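PDB 3B9O: alkane monooxygenase, which belongs to the luciferase-like monooxygenases, a family with a TIM-barrel fold, and holds a flavin mononucleotide in its pocket. Local coordinates for residues I5-F10 against G49-L54; A279-I284 against D373-V378. One frame throughout, in Å; residues are numbered along the deposited sequence.

Contact 1: residues I5-F10 against G49-L54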
# COMPACT_ATOMS: atom_id res chain seq x y z
N ILE A 5 -5.33 4.67 16.40
CA ILE A 5 -5.52 3.94 15.14
C ILE A 5 -4.82 4.68 14.01
O ILE A 5 -5.08 5.87 13.80
CB ILE A 5 -7.01 3.76 14.82
CG1 ILE A 5 -7.73 3.04 16.00
CG2 ILE A 5 -7.23 3.05 13.46
CD1 ILE A 5 -9.26 2.99 15.85
N HIS A 6 -3.90 3.99 13.33
CA HIS A 6 -3.27 4.55 12.12
C HIS A 6 -4.25 4.51 10.93
O HIS A 6 -4.89 3.50 10.66
CB HIS A 6 -1.94 3.84 11.81
CG HIS A 6 -0.91 3.93 12.90
ND1 HIS A 6 -0.05 5.00 13.03
CD2 HIS A 6 -0.58 3.06 13.88
CE1 HIS A 6 0.74 4.80 14.07
NE2 HIS A 6 0.44 3.63 14.61
N ILE A 7 -4.39 5.62 10.20
CA ILE A 7 -5.27 5.61 9.05
C ILE A 7 -4.55 6.10 7.80
O ILE A 7 -3.98 7.21 7.80
CB ILE A 7 -6.57 6.41 9.31
CG1 ILE A 7 -7.42 5.69 10.40
CG2 ILE A 7 -7.41 6.52 8.04
CD1 ILE A 7 -8.47 6.53 11.01
N ASN A 8 -4.57 5.26 6.77
CA ASN A 8 -4.08 5.61 5.44
C ASN A 8 -5.23 5.79 4.43
O ASN A 8 -6.23 5.08 4.50
CB ASN A 8 -3.19 4.51 4.88
CG ASN A 8 -1.98 4.24 5.74
OD1 ASN A 8 -1.52 5.10 6.49
ND2 ASN A 8 -1.45 3.03 5.61
N ALA A 9 -5.04 6.71 3.50
CA ALA A 9 -5.96 6.95 2.40
C ALA A 9 -5.55 6.03 1.26
O ALA A 9 -4.42 6.09 0.80
CB ALA A 9 -5.86 8.39 1.98
N PHE A 10 -6.45 5.16 0.84
CA PHE A 10 -6.15 4.19 -0.22
C PHE A 10 -6.46 4.78 -1.60
O PHE A 10 -7.60 5.20 -1.91
CB PHE A 10 -6.94 2.90 -0.01
CG PHE A 10 -6.43 1.73 -0.79
CD1 PHE A 10 -5.07 1.48 -0.90
CD2 PHE A 10 -7.33 0.85 -1.39
CE1 PHE A 10 -4.60 0.37 -1.61
CE2 PHE A 10 -6.86 -0.28 -2.09
CZ PHE A 10 -5.52 -0.52 -2.19
N GLY A 49 -7.13 16.24 7.72
CA GLY A 49 -7.72 15.14 8.49
C GLY A 49 -6.78 14.31 9.35
O GLY A 49 -7.20 13.27 9.88
N LYS A 50 -5.51 14.72 9.45
CA LYS A 50 -4.44 14.04 10.24
C LYS A 50 -4.13 12.60 9.82
O LYS A 50 -3.62 11.82 10.63
CB LYS A 50 -4.67 14.11 11.78
CG LYS A 50 -5.21 15.44 12.25
CD LYS A 50 -4.17 16.53 12.16
CE LYS A 50 -4.80 17.88 12.52
NZ LYS A 50 -3.78 18.94 12.42
N PHE A 51 -4.42 12.24 8.57
CA PHE A 51 -4.11 10.90 8.09
C PHE A 51 -2.61 10.58 8.26
O PHE A 51 -1.81 11.44 8.03
CB PHE A 51 -4.48 10.78 6.60
CG PHE A 51 -5.91 10.35 6.34
CD1 PHE A 51 -6.98 11.12 6.81
CD2 PHE A 51 -6.19 9.20 5.61
CE1 PHE A 51 -8.31 10.73 6.56
CE2 PHE A 51 -7.50 8.83 5.33
CZ PHE A 51 -8.56 9.60 5.80
N ASP A 52 -2.25 9.35 8.63
CA ASP A 52 -0.84 8.93 8.56
C ASP A 52 -0.24 9.09 7.15
O ASP A 52 0.86 9.65 6.98
CB ASP A 52 -0.66 7.45 8.89
CG ASP A 52 -0.82 7.12 10.37
OD1 ASP A 52 -1.76 7.63 11.00
OD2 ASP A 52 -0.07 6.26 10.87
N ALA A 53 -0.94 8.54 6.16
CA ALA A 53 -0.33 8.44 4.83
C ALA A 53 -1.35 8.34 3.71
O ALA A 53 -2.55 8.02 3.93
CB ALA A 53 0.67 7.24 4.78
N LEU A 54 -0.85 8.62 2.50
CA LEU A 54 -1.52 8.30 1.26
C LEU A 54 -0.89 7.01 0.78
O LEU A 54 0.33 6.98 0.58
CB LEU A 54 -1.22 9.40 0.25
CG LEU A 54 -2.11 9.63 -0.98
CD1 LEU A 54 -1.39 9.79 -2.24
CD2 LEU A 54 -3.47 8.90 -1.09
O HOH W 1 0.24 4.49 8.53

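Contact 2: residues A279-I284 against D373-V378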
# COMPACT_ATOMS: atom_id res chain seq x y z
N ALA A 279 -5.88 -3.28 8.10
CA ALA A 279 -7.01 -3.85 7.40
C ALA A 279 -7.56 -2.84 6.40
O ALA A 279 -7.32 -1.64 6.55
CB ALA A 279 -8.10 -4.24 8.40
N GLY A 280 -8.24 -3.31 5.36
CA GLY A 280 -8.99 -2.39 4.49
C GLY A 280 -10.33 -2.11 5.15
O GLY A 280 -10.84 -2.92 5.95
N ILE A 281 -10.91 -0.95 4.86
CA ILE A 281 -12.27 -0.62 5.30
C ILE A 281 -12.86 0.38 4.32
O ILE A 281 -12.18 1.28 3.84
CB ILE A 281 -12.31 -0.06 6.78
CG1 ILE A 281 -13.79 0.14 7.24
CG2 ILE A 281 -11.50 1.19 6.92
CD1 ILE A 281 -13.98 0.28 8.74
N CYS A 282 -14.13 0.18 3.99
CA CYS A 282 -14.90 1.17 3.25
C CYS A 282 -15.91 1.78 4.22
O CYS A 282 -16.54 1.07 5.00
CB CYS A 282 -15.65 0.54 2.07
SG CYS A 282 -14.72 -0.60 1.02
N VAL A 283 -16.00 3.11 4.23
CA VAL A 283 -16.83 3.78 5.21
C VAL A 283 -17.85 4.62 4.45
O VAL A 283 -17.48 5.37 3.55
CB VAL A 283 -16.00 4.70 6.17
CG1 VAL A 283 -16.92 5.57 6.98
CG2 VAL A 283 -15.04 3.83 7.08
N ILE A 284 -19.13 4.46 4.78
CA ILE A 284 -20.17 5.32 4.25
C ILE A 284 -20.86 5.88 5.49
O ILE A 284 -21.54 5.13 6.25
CB ILE A 284 -21.19 4.57 3.37
CG1 ILE A 284 -20.54 3.97 2.12
CG2 ILE A 284 -22.36 5.54 2.99
CD1 ILE A 284 -21.41 2.85 1.43
N ASP A 373 -3.75 -2.65 13.79
CA ASP A 373 -3.14 -1.40 14.22
C ASP A 373 -3.64 -0.21 13.44
O ASP A 373 -3.51 0.92 13.88
CB ASP A 373 -1.62 -1.48 14.06
CG ASP A 373 -1.00 -2.54 14.95
OD1 ASP A 373 -0.47 -3.53 14.42
OD2 ASP A 373 -1.10 -2.39 16.19
N GLY A 374 -4.20 -0.44 12.26
CA GLY A 374 -4.64 0.66 11.41
C GLY A 374 -5.48 0.17 10.24
O GLY A 374 -5.70 -1.03 10.09
N PHE A 375 -5.91 1.11 9.42
CA PHE A 375 -6.74 0.84 8.28
C PHE A 375 -6.25 1.56 7.03
O PHE A 375 -5.77 2.71 7.09
CB PHE A 375 -8.21 1.28 8.54
CG PHE A 375 -8.88 0.53 9.67
CD1 PHE A 375 -8.74 0.97 10.98
CD2 PHE A 375 -9.60 -0.63 9.41
CE1 PHE A 375 -9.35 0.29 12.04
CE2 PHE A 375 -10.24 -1.31 10.46
CZ PHE A 375 -10.10 -0.84 11.78
N ASN A 376 -6.43 0.90 5.90
CA ASN A 376 -6.38 1.61 4.62
C ASN A 376 -7.82 1.93 4.24
O ASN A 376 -8.63 1.00 4.06
CB ASN A 376 -5.76 0.78 3.50
CG ASN A 376 -4.27 0.80 3.51
OD1 ASN A 376 -3.62 1.52 4.27
ND2 ASN A 376 -3.68 -0.02 2.62
N LEU A 377 -8.14 3.22 4.17
CA LEU A 377 -9.48 3.65 3.82
C LEU A 377 -9.71 3.63 2.28
O LEU A 377 -9.12 4.41 1.51
CB LEU A 377 -9.81 5.02 4.45
CG LEU A 377 -11.18 5.66 4.16
CD1 LEU A 377 -12.35 4.79 4.62
CD2 LEU A 377 -11.26 7.02 4.83
N VAL A 378 -10.61 2.73 1.88
CA VAL A 378 -10.98 2.48 0.52
C VAL A 378 -12.07 3.49 0.11
O VAL A 378 -13.01 3.76 0.90
CB VAL A 378 -11.53 1.01 0.34
CG1 VAL A 378 -11.89 0.72 -1.13
CG2 VAL A 378 -10.49 -0.03 0.87

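Contact 1: residues I5-F10 against G49-L54
Ile-7, Ala-9 and the ring of Phe-51 form the apolar centre. Ile-7 lays CG2 over one face of the ring, 4.0 Å from the Phe-51 ring centroid and 28° off the ring normal, which meets the geometry of a CH-pi contact. With CG1 of Ile-7 anti to the carbonyl carbon (chi1 -66°), CG2 is the branch left anti to the backbone N, and it is this methyl that lies over the ring. The backbone N of Ala-9 lies at the ring edge, while Ala-9 CB is 3.7 Å from Phe-51 CD2. Leu-54 CD2 extends the apolar patch, touching Ala-9 CB at 3.9 Å.

Beside this patch the backbones pair in parallel. Ala-9 N donates to Ala-53 O at 2.8 Å; the bond from Asp-52 N to Ile-7 O is weak.

At the polar edge, His-6 ND1 gives its hydrogen to the syn lone pair of Asp-52 OD2 over 2.5 Å. The imidazole and carboxylate planes are 86° apart, and the oxygen sits a little out of the ring plane; the short bond is bent. A water donates to both Asp-52 OD2 and Asn-8 OD1, tying the carboxylate to the amide. Asp-52 OD1 forms a salt bridge with Arg-404, and Asn-8 ND2 binds Asn-376 and Tyr-225.

The segment 49-54 follows helix 36-48, which ends in a Schellman motif with Lys-50 as its C-prime residue, and leads into strand 53-57 of the barrel. Leu-46 of that helix touches Ala-9, Phe-51 and Leu-54, whereas helix 384-399 packs on Ile-7, Ala-9 and Phe-51.

Contact 2: residues A279-I284 against D373-V378
Ile-281 and Phe-375 meet at a slant: Ile-281 CG2 comes to 3.6 Å from Phe-375 CD2, neither squarely over the ring nor at its edge. The chi1 of -175° sends CG1 of Ile-281 anti to the backbone N and leaves CG2 between N and the carbonyl carbon, from where it meets both the ring and CB of Phe-375. Ala-279, on the same face of the sheet, has its CB 4.0 Å from Phe-375 CD2. Further along, Val-283 and Leu-377 run roughly at right angles, with Val-283 CG2 resting on Leu-377 CD1 at 3.8 Å.

The other face carries Cys-282, Asn-376 and Val-378. Here Cys-282 SG sits 3.6 Å from Val-378 CB, an apolar contact of sulfur with the branched carbon. The amide of Asn-376 turns to another strand, its OD1 accepting from Asn-8 ND2, and its side chain lies about 6 Å from the bound flavin mononucleotide.

Between the faces runs a parallel ladder of four bonds, each N 2.8 to 3.1 Å from its oxygen: Ala-279 N to Gly-374 O, Asn-376 N to Ala-279 O, Ile-281 N to Asn-376 O and Val-378 N to Ile-281 O. The strand axes are turned 42° from each other, consistent with the twist of a barrel wall.

Helix 356-370 covers the first face, with Met-363 against both Ile-281 and Phe-375 and Val-359 against Val-283. From Cys-282 on, strand 276-285 pairs with strand 350-354, while strand 374-378 has strand 6-12 as its other neighbour.

Both contacts are buried parallel strand pairs of one barrel sheet, their centres about 9 Å apart, and strands 6-12 and 374-378 are neighbours between them. Asn-8 joins the two: its N and O lie 2.8 Å from Phe-375 O and 2.7 Å from Leu-377 N, both probable hydrogen bonds. Packing continues across the seam where Phe-51 CZ meets Leu-377 CD2. Their chemistry differs. Contact 1 includes the turn after helix 36-48 and has few backbone bonds; an imidazole-carboxylate pair and a water are added to them. Contact 2 has a regular backbone ladder with apolar side chains across it, and lies closer to the flavin mononucleotide through Asn-376.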